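Local structure of Lin1840 protein (Listeria innocua serovar 6a, 4ZOB) at residues 135-140 against 188-193; 194-199 against 236-241; 170-175 against 184-189; 88-93 against 129-134. The protein probably acts as a beta-glucosidase of glycoside hydrolase family 3, hydrolysing terminal, non-reducing beta-D-glucosyl residues with release of beta-D-glucose. The protein carries 1 engineered substitution. All coordinates share one frame; numbering follows the deposited sequence.

Interaction 1: 135-140 against 188-193; sequences FSPMLD and ACVKHF. With LGC (D-glucono-1,5-lactone), chain C.
K191 lays its long side chain over the backbone of 135-138, CG against M138 CA and P137 O, and its amine meets the carbonyl of F135, with K191 NZ 2.9 Å from F135 O. CG is wedged between the backbone N and the carbonyl carbon (chi1 58°), and the extended chain beyond it delivers NZ to the bound D-glucono-1,5-lactone, where K191 NZ donates to LGC O3 at 2.8 Å and weakly to O4. H192, joined to K191 by a cis peptide, grips the same hydroxyl, with H192 NE2 2.9 Å from LGC O3. At the other edge of the imidazole, H192 ND1 donates to the syn lone pair of D140 OD2 at 2.7 Å, nearly in the ring plane. D140 OD1 takes the backbone H192 N at 2.6 Å and also bonds Y223 OH, so one carboxylate oxygen fixes the histidine backbone and the other its ring. K191 and H192 thus bind the lactone directly, D140 standing behind in the second shell, consistent with a glycone pocket. K191 N donates to P137 O, and L139 N returns an almost straight bond of 2.7 Å to K191 O. V190 CG2 touches both P137 CG and L139 CD1. Strand 187-193 runs between strands 133-134 and 233-236 of the barrel; helix 158-173 packs on P137 and A188, helix 221-228 on L139 and V190.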
loop_
_atom_site.group_PDB
_atom_site.type_symbol
_atom_site.label_atom_id
_atom_site.label_comp_id
_atom_site.label_asym_id
_atom_site.label_seq_id
_atom_site.Cartn_x
_atom_site.Cartn_y
_atom_site.Cartn_z
ATOM N N PHE A 135 20.167 9.943 -18.695
ATOM C CA PHE A 135 19.443 9.699 -17.453
ATOM C C PHE A 135 18.608 8.369 -17.489
ATOM O O PHE A 135 17.361 8.381 -17.472
ATOM C CB PHE A 135 18.524 10.907 -17.199
ATOM C CG PHE A 135 19.243 12.202 -16.905
ATOM C CD1 PHE A 135 20.335 12.247 -16.039
ATOM C CD2 PHE A 135 18.755 13.419 -17.420
ATOM C CE1 PHE A 135 20.949 13.461 -15.730
ATOM C CE2 PHE A 135 19.365 14.633 -17.102
ATOM C CZ PHE A 135 20.466 14.650 -16.271
ATOM N N SER A 136 19.338 7.255 -17.508
ATOM C CA SER A 136 18.838 5.868 -17.672
ATOM C C SER A 136 20.010 4.917 -17.332
ATOM O O SER A 136 21.156 5.249 -17.617
ATOM C CB SER A 136 18.377 5.680 -19.124
ATOM O OG SER A 136 18.357 4.364 -19.578
ATOM N N PRO A 137 19.750 3.729 -16.738
ATOM C CA PRO A 137 18.494 3.010 -16.488
ATOM C C PRO A 137 17.704 3.521 -15.298
ATOM O O PRO A 137 18.275 3.994 -14.317
ATOM C CB PRO A 137 18.963 1.570 -16.182
ATOM C CG PRO A 137 20.302 1.738 -15.555
ATOM C CD PRO A 137 20.914 2.968 -16.218
ATOM N N MET A 138 16.387 3.376 -15.398
ATOM C CA MET A 138 15.483 3.675 -14.324
ATOM C C MET A 138 15.301 2.312 -13.644
ATOM O O MET A 138 14.811 1.352 -14.269
ATOM C CB MET A 138 14.182 4.273 -14.890
ATOM C CG MET A 138 13.153 4.661 -13.836
ATOM S SD MET A 138 12.277 3.246 -13.129
ATOM C CE MET A 138 10.801 4.081 -12.546
ATOM N N LEU A 139 15.762 2.222 -12.393
ATOM C CA LEU A 139 15.864 0.960 -11.690
ATOM C C LEU A 139 14.979 0.811 -10.450
ATOM O O LEU A 139 15.250 0.009 -9.564
ATOM C CB LEU A 139 17.317 0.682 -11.344
ATOM C CG LEU A 139 18.122 0.356 -12.596
ATOM C CD1 LEU A 139 19.534 0.098 -12.169
ATOM C CD2 LEU A 139 17.610 -0.829 -13.373
ATOM N N ASP A 140 13.868 1.538 -10.448
ATOM C CA ASP A 140 12.891 1.473 -9.377
ATOM C C ASP A 140 11.977 0.247 -9.530
ATOM O O ASP A 140 11.264 0.084 -10.520
ATOM C CB ASP A 140 12.061 2.768 -9.287
ATOM C CG ASP A 140 12.898 4.039 -9.464
ATOM O OD1 ASP A 140 14.055 4.142 -8.960
ATOM O OD2 ASP A 140 12.360 4.971 -10.109
ATOM N N ALA A 188 26.250 6.806 -18.192
ATOM C CA ALA A 188 24.925 6.465 -17.756
ATOM C C ALA A 188 24.714 6.907 -16.307
ATOM O O ALA A 188 25.666 7.000 -15.513
ATOM C CB ALA A 188 24.718 4.959 -17.902
ATOM N N CYS A 189 23.457 7.181 -15.985
ATOM C CA CYS A 189 23.066 7.694 -14.672
ATOM C C CYS A 189 21.914 6.877 -14.114
ATOM O O CYS A 189 20.794 6.947 -14.623
ATOM C CB CYS A 189 22.625 9.144 -14.756
ATOM S SG CYS A 189 21.998 9.751 -13.159
ATOM N N VAL A 190 22.186 6.091 -13.086
ATOM C CA VAL A 190 21.139 5.266 -12.456
ATOM C C VAL A 190 20.111 6.125 -11.727
ATOM O O VAL A 190 20.492 7.072 -11.025
ATOM C CB VAL A 190 21.793 4.323 -11.449
ATOM C CG1 VAL A 190 20.830 3.905 -10.331
ATOM C CG2 VAL A 190 22.370 3.145 -12.194
ATOM N N LYS A 191 18.824 5.803 -11.867
ATOM C CA LYS A 191 17.785 6.512 -11.083
ATOM C C LYS A 191 16.671 5.588 -10.669
ATOM O O LYS A 191 16.586 4.514 -11.224
ATOM C CB LYS A 191 17.218 7.681 -11.887
ATOM C CG LYS A 191 16.603 7.303 -13.231
ATOM C CD LYS A 191 16.331 8.533 -14.099
ATOM C CE LYS A 191 15.285 8.253 -15.159
ATOM N NZ LYS A 191 15.124 9.460 -15.994
ATOM N N HIS A 192 15.812 5.955 -9.709
ATOM C CA HIS A 192 15.908 7.148 -8.857
ATOM C C HIS A 192 16.236 6.661 -7.439
ATOM O O HIS A 192 15.455 5.877 -6.859
ATOM C CB HIS A 192 14.576 7.905 -8.835
ATOM C CG HIS A 192 14.049 8.236 -10.185
ATOM N ND1 HIS A 192 13.373 7.324 -10.963
ATOM C CD2 HIS A 192 14.143 9.366 -10.919
ATOM C CE1 HIS A 192 13.066 7.882 -12.118
ATOM N NE2 HIS A 192 13.530 9.120 -12.117
ATOM N N PHE A 193 17.361 7.123 -6.895
ATOM C CA PHE A 193 17.865 6.633 -5.602
ATOM C C PHE A 193 17.142 7.364 -4.467
ATOM O O PHE A 193 17.376 8.563 -4.321
ATOM C CB PHE A 193 19.389 6.861 -5.502
ATOM C CG PHE A 193 20.087 5.887 -4.612
ATOM C CD1 PHE A 193 20.293 4.603 -5.024
ATOM C CD2 PHE A 193 20.520 6.262 -3.357
ATOM C CE1 PHE A 193 20.932 3.684 -4.194
ATOM C CE2 PHE A 193 21.141 5.362 -2.518
ATOM C CZ PHE A 193 21.355 4.070 -2.938
HETATM C C1 LGC C . 12.259 14.561 -13.982
HETATM C C2 LGC C . 12.317 13.066 -13.852
HETATM O O5 LGC C . 13.135 15.249 -14.907
HETATM O O1 LGC C . 11.457 15.238 -13.327
HETATM O O2 LGC C . 12.146 12.758 -12.487
HETATM C C3 LGC C . 13.656 12.444 -14.219
HETATM O O3 LGC C . 13.514 10.995 -14.324
HETATM C C4 LGC C . 14.220 13.173 -15.465
HETATM O O4 LGC C . 15.491 12.647 -15.841
HETATM C C5 LGC C . 14.392 14.643 -15.143
HETATM C C6 LGC C . 15.063 15.432 -16.282
HETATM O O6 LGC C . 14.573 15.022 -17.553
#

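Interaction 2: 194-199 against 236-241; sequences AAYGAA and TAFNVV. With LGC (D-glucono-1,5-lactone), chain C.
Y196 meets N239 at its first side-chain atom: Y196 CB lies 3.1 Å from N239 OD1, and A237 CB also packs against it. With CG anti to the backbone N (chi1 175°), the tyrosine then runs beside F238, both side chains pointing the same way. CG and CD1 pass near OD1 of the N239 amide, and the amide plane is only 7° from that of the ring; Y196 CE1 comes within 4.2 Å of F238 CB, and Y196 CZ within 4.1 Å of F238 CD2. At the tip, OH lies at the edge of the F238 ring and hydrogen-bonds R149. The two segments lie at and beyond the C-terminal ends of neighbouring strands of the (beta/alpha)8 barrel, 187-193 and 233-236, where the lactone is bound. F238 carries the contact to that ligand, F238 CE2 standing 3.2 Å from LGC O2, with LGC O1 at the ring edge; R572 of the second subunit packs on the same phenylalanine. Further along, N239 holds the other loop by its amide nitrogen: N239 ND2 donates to A194 O at 2.9 Å, the acceptor within the amide plane and the bond almost straight. Its second bond, from N239 ND2 to V240 O at 2.8 Å, arrives well above that carbonyl plane. Two bonds from the one nitrogen would restrain rotation of the amide, with OD1 turned to Y196, and V241 CG2 packs beside the same A194 carbonyl.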
loop_
_atom_site.group_PDB
_atom_site.type_symbol
_atom_site.label_atom_id
_atom_site.label_comp_id
_atom_site.label_asym_id
_atom_site.label_seq_id
_atom_site.Cartn_x
_atom_site.Cartn_y
_atom_site.Cartn_z
ATOM N N ALA A 194 16.245 6.710 -3.699
ATOM C CA ALA A 194 15.854 5.298 -3.870
ATOM C C ALA A 194 14.376 5.026 -3.570
ATOM O O ALA A 194 13.701 5.815 -2.912
ATOM C CB ALA A 194 16.717 4.402 -2.999
ATOM N N ALA A 195 13.897 3.901 -4.087
ATOM C CA ALA A 195 12.576 3.317 -3.699
ATOM C C ALA A 195 11.362 4.141 -4.179
ATOM O O ALA A 195 10.241 4.030 -3.628
ATOM C CB ALA A 195 12.509 3.100 -2.184
ATOM N N TYR A 196 11.613 4.957 -5.206
ATOM C CA TYR A 196 10.641 5.956 -5.713
ATOM C C TYR A 196 9.346 5.319 -6.211
ATOM O O TYR A 196 8.276 5.962 -6.168
ATOM C CB TYR A 196 11.313 6.750 -6.862
ATOM C CG TYR A 196 10.481 7.758 -7.639
ATOM C CD1 TYR A 196 9.540 8.567 -7.022
ATOM C CD2 TYR A 196 10.711 7.942 -8.990
ATOM C CE1 TYR A 196 8.838 9.508 -7.749
ATOM C CE2 TYR A 196 10.017 8.874 -9.710
ATOM C CZ TYR A 196 9.091 9.661 -9.086
ATOM O OH TYR A 196 8.421 10.567 -9.845
ATOM N N GLY A 197 9.472 4.073 -6.675
ATOM C CA GLY A 197 8.366 3.325 -7.270
ATOM C C GLY A 197 7.340 2.748 -6.313
ATOM O O GLY A 197 6.312 2.140 -6.733
ATOM N N ALA A 198 7.602 2.932 -5.027
ATOM C CA ALA A 198 6.688 2.428 -4.016
ATOM C C ALA A 198 5.749 3.582 -3.598
ATOM O O ALA A 198 5.054 3.470 -2.589
ATOM C CB ALA A 198 7.453 1.861 -2.839
ATOM N N ALA A 199 5.738 4.691 -4.372
ATOM C CA ALA A 199 4.762 5.782 -4.121
ATOM C C ALA A 199 3.424 5.270 -3.627
ATOM O O ALA A 199 2.790 4.358 -4.214
ATOM C CB ALA A 199 4.511 6.597 -5.357
ATOM N N THR A 236 19.265 11.420 -7.557
ATOM C CA THR A 236 18.373 11.321 -6.405
ATOM C C THR A 236 16.885 11.122 -6.787
ATOM O O THR A 236 16.465 11.326 -7.952
ATOM C CB THR A 236 18.456 12.571 -5.501
ATOM O OG1 THR A 236 17.722 13.680 -6.075
ATOM C CG2 THR A 236 19.939 12.963 -5.202
ATOM N N ALA A 237 16.095 10.748 -5.769
ATOM C CA ALA A 237 14.671 10.514 -5.915
ATOM C C ALA A 237 13.803 11.641 -5.348
ATOM O O ALA A 237 14.142 12.272 -4.338
ATOM C CB ALA A 237 14.300 9.176 -5.242
ATOM N N PHE A 238 12.645 11.863 -5.960
ATOM C CA PHE A 238 11.695 12.836 -5.402
ATOM C C PHE A 238 11.090 12.479 -4.019
ATOM O O PHE A 238 10.679 13.382 -3.240
ATOM C CB PHE A 238 10.546 13.042 -6.379
ATOM C CG PHE A 238 10.900 13.892 -7.560
ATOM C CD1 PHE A 238 11.526 15.115 -7.386
ATOM C CD2 PHE A 238 10.583 13.474 -8.845
ATOM C CE1 PHE A 238 11.822 15.927 -8.473
ATOM C CE2 PHE A 238 10.891 14.254 -9.934
ATOM C CZ PHE A 238 11.518 15.493 -9.751
ATOM N N ASN A 239 10.994 11.183 -3.724
ATOM C CA ASN A 239 10.292 10.723 -2.537
ATOM C C ASN A 239 11.073 10.877 -1.226
ATOM O O ASN A 239 12.300 10.945 -1.211
ATOM C CB ASN A 239 9.880 9.257 -2.705
ATOM C CG ASN A 239 11.049 8.344 -3.037
ATOM O OD1 ASN A 239 11.559 8.352 -4.163
ATOM N ND2 ASN A 239 11.479 7.549 -2.066
ATOM N N VAL A 240 10.349 10.921 -0.118
ATOM C CA VAL A 240 10.969 10.588 1.154
ATOM C C VAL A 240 11.414 9.132 1.190
ATOM O O VAL A 240 10.824 8.246 0.579
ATOM C CB VAL A 240 10.033 10.769 2.363
ATOM C CG1 VAL A 240 9.603 12.208 2.518
ATOM C CG2 VAL A 240 8.818 9.874 2.255
ATOM N N VAL A 241 12.454 8.886 1.958
ATOM C CA VAL A 241 12.803 7.555 2.383
ATOM C C VAL A 241 12.891 7.617 3.892
ATOM O O VAL A 241 13.697 8.393 4.431
ATOM C CB VAL A 241 14.177 7.146 1.859
ATOM C CG1 VAL A 241 14.626 5.842 2.547
ATOM C CG2 VAL A 241 14.163 7.063 0.332
HETATM C C1 LGC C . 12.259 14.561 -13.982
HETATM C C2 LGC C . 12.317 13.066 -13.852
HETATM O O5 LGC C . 13.135 15.249 -14.907
HETATM O O1 LGC C . 11.457 15.238 -13.327
HETATM O O2 LGC C . 12.146 12.758 -12.487
HETATM C C3 LGC C . 13.656 12.444 -14.219
HETATM O O3 LGC C . 13.514 10.995 -14.324
HETATM C C4 LGC C . 14.220 13.173 -15.465
HETATM O O4 LGC C . 15.491 12.647 -15.841
HETATM C C5 LGC C . 14.392 14.643 -15.143
HETATM C C6 LGC C . 15.063 15.432 -16.282
HETATM O O6 LGC C . 14.573 15.022 -17.553
#

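Interaction 3: 170-175 against 184-189; sequences DGYQGD and EQMAAC
Q185 is bent at its second torsion (chi2 -65°), which folds its amide back over the end of helix 158-173, whereas Q173 stays extended beyond CG (chi2 -171°) and reaches alongside strand 187-193 toward A188. The folded Q185 NE2 bonds Y172 O at 3.1 Å and, weakly, G171 O. Y172 O also accepts the backbone M186 N at 2.8 Å; the two donors approach from opposite faces of its carbonyl plane. Carbonyls of the last helical turn thus find donors in 185-186, while G174 leaves the helix with positive phi. This is the turn from helix to strand in a beta-alpha-beta crossover of the TIM barrel, linking strand 133-134 through helix 158-173 to strand 187-193. Across it, Q173 OE1 accepts A188 N at 3.0 Å through an in-plane lone pair, and it takes K232 N as well, while Q173 NE2 donates to G230 O; the glutamine is therefore pinned at both ends of its amide. Q173 CG rests 3.1 Å from M186 O. Y172 CB packs on M186 CG, Y172 CD2 lies 4.0 Å from A188 CB, and the tyrosine hydroxyl leads away from 184-189 to a hydrogen bond with S136 OG.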
loop_
_atom_site.group_PDB
_atom_site.type_symbol
_atom_site.label_atom_id
_atom_site.label_comp_id
_atom_site.label_asym_id
_atom_site.label_seq_id
_atom_site.Cartn_x
_atom_site.Cartn_y
_atom_site.Cartn_z
ATOM N N ASP A 170 26.060 -1.581 -19.465
ATOM C CA ASP A 170 27.031 -2.187 -20.376
ATOM C C ASP A 170 26.895 -1.662 -21.821
ATOM O O ASP A 170 27.902 -1.419 -22.488
ATOM C CB ASP A 170 26.908 -3.713 -20.353
ATOM C CG ASP A 170 27.950 -4.408 -21.227
ATOM O OD1 ASP A 170 29.149 -4.079 -21.102
ATOM O OD2 ASP A 170 27.577 -5.290 -22.034
ATOM N N GLY A 171 25.651 -1.489 -22.279
ATOM C CA GLY A 171 25.353 -1.041 -23.636
ATOM C C GLY A 171 25.595 0.443 -23.881
ATOM O O GLY A 171 26.086 0.812 -24.947
ATOM N N TYR A 172 25.238 1.291 -22.916
ATOM C CA TYR A 172 25.468 2.731 -23.038
ATOM C C TYR A 172 26.976 3.025 -22.966
ATOM O O TYR A 172 27.510 3.765 -23.782
ATOM C CB TYR A 172 24.766 3.537 -21.925
ATOM C CG TYR A 172 23.237 3.537 -21.898
ATOM C CD1 TYR A 172 22.502 3.982 -22.989
ATOM C CD2 TYR A 172 22.534 3.138 -20.744
ATOM C CE1 TYR A 172 21.126 3.994 -22.960
ATOM C CE2 TYR A 172 21.158 3.132 -20.717
ATOM C CZ TYR A 172 20.454 3.572 -21.831
ATOM O OH TYR A 172 19.082 3.614 -21.822
ATOM N N GLN A 173 27.656 2.426 -21.987
ATOM C CA GLN A 173 29.047 2.792 -21.620
ATOM C C GLN A 173 30.159 1.888 -22.143
ATOM O O GLN A 173 31.334 2.282 -22.093
ATOM C CB GLN A 173 29.210 2.795 -20.111
ATOM C CG GLN A 173 28.209 3.640 -19.349
ATOM C CD GLN A 173 28.542 3.769 -17.880
ATOM O OE1 GLN A 173 28.125 4.724 -17.251
ATOM N NE2 GLN A 173 29.316 2.831 -17.332
ATOM N N GLY A 174 29.805 0.672 -22.584
ATOM C CA GLY A 174 30.795 -0.394 -22.822
ATOM C C GLY A 174 31.760 -0.406 -21.658
ATOM O O GLY A 174 31.341 -0.289 -20.511
ATOM N N ASP A 175 33.052 -0.477 -21.957
ATOM C CA ASP A 175 34.117 -0.397 -20.946
ATOM C C ASP A 175 34.302 1.074 -20.538
ATOM O O ASP A 175 34.777 1.896 -21.313
ATOM C CB ASP A 175 35.392 -1.035 -21.526
ATOM C CG ASP A 175 36.640 -0.869 -20.647
ATOM O OD1 ASP A 175 36.673 -0.088 -19.654
ATOM O OD2 ASP A 175 37.630 -1.546 -21.006
ATOM N N GLU A 184 31.253 6.772 -29.260
ATOM C CA GLU A 184 29.922 6.291 -29.625
ATOM C C GLU A 184 29.225 5.661 -28.393
ATOM O O GLU A 184 28.076 5.178 -28.455
ATOM C CB GLU A 184 30.052 5.291 -30.784
ATOM C CG GLU A 184 30.865 5.867 -31.945
ATOM C CD GLU A 184 30.887 5.007 -33.204
ATOM O OE1 GLU A 184 30.394 3.857 -33.191
ATOM O OE2 GLU A 184 31.401 5.504 -34.228
ATOM N N GLN A 185 29.943 5.675 -27.269
ATOM C CA GLN A 185 29.434 5.196 -25.982
ATOM C C GLN A 185 29.275 6.433 -25.128
ATOM O O GLN A 185 29.824 7.473 -25.450
ATOM C CB GLN A 185 30.414 4.223 -25.317
ATOM C CG GLN A 185 30.914 3.067 -26.193
ATOM C CD GLN A 185 29.849 2.065 -26.624
ATOM O OE1 GLN A 185 29.972 1.451 -27.670
ATOM N NE2 GLN A 185 28.811 1.890 -25.826
ATOM N N MET A 186 28.516 6.329 -24.047
ATOM C CA MET A 186 28.223 7.488 -23.201
ATOM C C MET A 186 28.044 7.094 -21.739
ATOM O O MET A 186 27.737 5.937 -21.417
ATOM C CB MET A 186 26.940 8.173 -23.683
ATOM C CG MET A 186 25.650 7.432 -23.300
ATOM S SD MET A 186 24.187 7.971 -24.197
ATOM C CE MET A 186 24.169 9.718 -23.797
ATOM N N ALA A 187 28.180 8.085 -20.869
ATOM C CA ALA A 187 27.953 7.907 -19.451
ATOM C C ALA A 187 26.489 7.678 -19.165
ATOM O O ALA A 187 25.612 8.290 -19.782
ATOM C CB ALA A 187 28.422 9.113 -18.667
ATOM N N ALA A 188 26.250 6.806 -18.192
ATOM C CA ALA A 188 24.925 6.465 -17.756
ATOM C C ALA A 188 24.714 6.907 -16.307
ATOM O O ALA A 188 25.666 7.000 -15.513
ATOM C CB ALA A 188 24.718 4.959 -17.902
ATOM N N CYS A 189 23.457 7.181 -15.985
ATOM C CA CYS A 189 23.066 7.694 -14.672
ATOM C C CYS A 189 21.914 6.877 -14.114
ATOM O O CYS A 189 20.794 6.947 -14.623
ATOM C CB CYS A 189 22.625 9.144 -14.756
ATOM S SG CYS A 189 21.998 9.751 -13.159
#

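Interaction 4: 88-93 against 129-134; sequences FMADVI and DGHHVT. With LGC (D-glucono-1,5-lactone), chain C.
Two adjacent parallel strands of the barrel, 87-90 and 133-134, meet here, M89 pairing with V133 and A90 with T134. F88 O accepts two successive N-H groups: V133 N at 3.1 Å in the carbonyl plane and H132 N at 2.9 Å from a tilted direction. A weaker bond joins A90 N to V133 O. The rings flank this backbone pairing. F88 CB sits over one face of the H132 imidazole, and the F88 ring turns its edge toward that face in an offset edge-to-face pair, planes at 81° and centroids 5.7 Å apart. A90 CB covers a face of H131, 3.8 Å from the H131 ring centroid, while H131 NE2 bonds Y96 OH. M89 and V133 lie side by side, M89 SD 3.7 Å from V133 CB, and both also touch L233 across the barrel interior. Past the paired residues, T134 OG1, anti to its own N (chi1 179°), donates to V92 O at 2.6 Å and ties down the chain just after D91. D91 itself reaches the bound lactone, its OD1 accepting from LGC O4 at 2.7 Å. G130, with positive phi, ends helix 112-128 in a Schellman motif before the strand begins. Strand, intervening helices and parallel neighbouring strand make a beta-alpha-beta crossover, and a ligand-binding aspartate just beyond the strand's C-terminal end is in keeping with the active-site side of a (beta/alpha)8 barrel.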
loop_
_atom_site.group_PDB
_atom_site.type_symbol
_atom_site.label_atom_id
_atom_site.label_comp_id
_atom_site.label_asym_id
_atom_site.label_seq_id
_atom_site.Cartn_x
_atom_site.Cartn_y
_atom_site.Cartn_z
ATOM N N PHE A 88 27.061 17.647 -20.964
ATOM C CA PHE A 88 25.735 17.801 -21.595
ATOM C C PHE A 88 25.008 16.502 -21.327
ATOM O O PHE A 88 25.519 15.437 -21.697
ATOM C CB PHE A 88 25.846 17.995 -23.142
ATOM C CG PHE A 88 26.125 19.421 -23.593
ATOM C CD1 PHE A 88 27.386 19.970 -23.463
ATOM C CD2 PHE A 88 25.126 20.193 -24.174
ATOM C CE1 PHE A 88 27.637 21.272 -23.875
ATOM C CE2 PHE A 88 25.367 21.486 -24.567
ATOM C CZ PHE A 88 26.622 22.030 -24.424
ATOM N N MET A 89 23.831 16.593 -20.691
ATOM C CA MET A 89 23.016 15.419 -20.305
ATOM C C MET A 89 21.625 15.453 -20.929
ATOM O O MET A 89 21.168 16.479 -21.444
ATOM C CB MET A 89 22.879 15.322 -18.796
ATOM C CG MET A 89 24.128 15.732 -18.040
ATOM S SD MET A 89 24.353 14.801 -16.533
ATOM C CE MET A 89 25.536 15.816 -15.685
ATOM N N ALA A 90 20.966 14.310 -20.881
ATOM C CA ALA A 90 19.713 14.107 -21.584
ATOM C C ALA A 90 19.036 12.837 -21.121
ATOM O O ALA A 90 19.682 11.929 -20.567
ATOM C CB ALA A 90 19.946 13.989 -23.066
ATOM N N ASP A 91 17.740 12.794 -21.427
ATOM C CA ASP A 91 16.865 11.667 -21.166
ATOM C C ASP A 91 16.811 10.782 -22.384
ATOM O O ASP A 91 15.887 10.884 -23.179
ATOM C CB ASP A 91 15.449 12.167 -20.850
ATOM C CG ASP A 91 15.367 12.854 -19.521
ATOM O OD1 ASP A 91 15.628 12.215 -18.476
ATOM O OD2 ASP A 91 15.029 14.043 -19.516
ATOM N N VAL A 92 17.803 9.926 -22.552
ATOM C CA VAL A 92 17.731 8.900 -23.580
ATOM C C VAL A 92 17.302 7.634 -22.823
ATOM O O VAL A 92 18.116 6.988 -22.149
ATOM C CB VAL A 92 19.076 8.762 -24.330
ATOM C CG1 VAL A 92 18.909 7.952 -25.613
ATOM C CG2 VAL A 92 19.634 10.135 -24.699
ATOM N N ILE A 93 16.006 7.311 -22.903
ATOM C CA ILE A 93 15.363 6.338 -21.966
ATOM C C ILE A 93 15.114 4.979 -22.587
ATOM O O ILE A 93 15.383 3.938 -21.985
ATOM C CB ILE A 93 14.015 6.881 -21.434
ATOM C CG1 ILE A 93 14.197 8.224 -20.729
ATOM C CG2 ILE A 93 13.359 5.881 -20.509
ATOM C CD1 ILE A 93 15.313 8.253 -19.712
ATOM N N ASP A 129 24.443 13.209 -31.650
ATOM C CA ASP A 129 23.672 14.450 -31.597
ATOM C C ASP A 129 24.086 15.321 -30.436
ATOM O O ASP A 129 23.351 16.225 -30.050
ATOM C CB ASP A 129 22.174 14.141 -31.541
ATOM C CG ASP A 129 21.344 15.202 -32.180
ATOM O OD1 ASP A 129 21.924 16.179 -32.687
ATOM O OD2 ASP A 129 20.107 15.066 -32.188
ATOM N N GLY A 130 25.260 15.029 -29.872
ATOM C CA GLY A 130 25.927 15.933 -28.927
ATOM C C GLY A 130 25.876 15.626 -27.432
ATOM O O GLY A 130 26.455 16.389 -26.639
ATOM N N HIS A 131 25.229 14.525 -27.036
ATOM C CA HIS A 131 25.007 14.212 -25.598
ATOM C C HIS A 131 26.049 13.312 -24.936
ATOM O O HIS A 131 26.376 12.256 -25.458
ATOM C CB HIS A 131 23.632 13.572 -25.390
ATOM C CG HIS A 131 22.513 14.390 -25.943
ATOM N ND1 HIS A 131 22.142 15.600 -25.392
ATOM C CD2 HIS A 131 21.699 14.186 -27.004
ATOM C CE1 HIS A 131 21.161 16.118 -26.109
ATOM N NE2 HIS A 131 20.868 15.278 -27.087
ATOM N N HIS A 132 26.505 13.723 -23.758
ATOM C CA HIS A 132 27.513 13.002 -23.013
ATOM C C HIS A 132 26.964 11.997 -22.013
ATOM O O HIS A 132 27.602 10.963 -21.758
ATOM C CB HIS A 132 28.375 13.977 -22.233
ATOM C CG HIS A 132 28.976 15.039 -23.082
ATOM N ND1 HIS A 132 29.335 16.271 -22.587
ATOM C CD2 HIS A 132 29.274 15.052 -24.400
ATOM C CE1 HIS A 132 29.825 17.006 -23.563
ATOM N NE2 HIS A 132 29.792 16.291 -24.675
ATOM N N VAL A 133 25.814 12.324 -21.414
ATOM C CA VAL A 133 25.228 11.528 -20.308
ATOM C C VAL A 133 23.751 11.311 -20.550
ATOM O O VAL A 133 23.029 12.248 -20.855
ATOM C CB VAL A 133 25.350 12.246 -18.956
ATOM C CG1 VAL A 133 24.994 11.312 -17.822
ATOM C CG2 VAL A 133 26.748 12.763 -18.753
ATOM N N THR A 134 23.311 10.064 -20.421
ATOM C CA THR A 134 21.872 9.734 -20.366
ATOM C C THR A 134 21.381 9.498 -18.937
ATOM O O THR A 134 22.056 8.913 -18.110
ATOM C CB THR A 134 21.467 8.499 -21.207
ATOM O OG1 THR A 134 20.056 8.269 -21.055
ATOM C CG2 THR A 134 22.215 7.249 -20.766
HETATM C C1 LGC C . 12.259 14.561 -13.982
HETATM C C2 LGC C . 12.317 13.066 -13.852
HETATM O O5 LGC C . 13.135 15.249 -14.907
HETATM O O1 LGC C . 11.457 15.238 -13.327
HETATM O O2 LGC C . 12.146 12.758 -12.487
HETATM C C3 LGC C . 13.656 12.444 -14.219
HETATM O O3 LGC C . 13.514 10.995 -14.324
HETATM C C4 LGC C . 14.220 13.173 -15.465
HETATM O O4 LGC C . 15.491 12.647 -15.841
HETATM C C5 LGC C . 14.392 14.643 -15.143
HETATM C C6 LGC C . 15.063 15.432 -16.282
HETATM O O6 LGC C . 14.573 15.022 -17.553
#

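From the N terminus, interaction 4 closes first, bringing 129-134 back beside 88-93 after an excursion of mostly helix. Interaction 1 opens at once with 135-140 and closes on strand 187-193, and interaction 3 nests inside that loop, its short turn from 170-175 to 184-189 ending on the same strand, with A188 and C189 shared. Interaction 2 follows in series, joining the chain beyond strands 187-193 and 233-236. Interactions 1, 3 and 4 meet along neighbouring strands 133-134 and 187-193. Interactions 1, 2 and 4 all reach the lactone, whereas interaction 3 lies at the opposite, N-terminal end of strand 187-193.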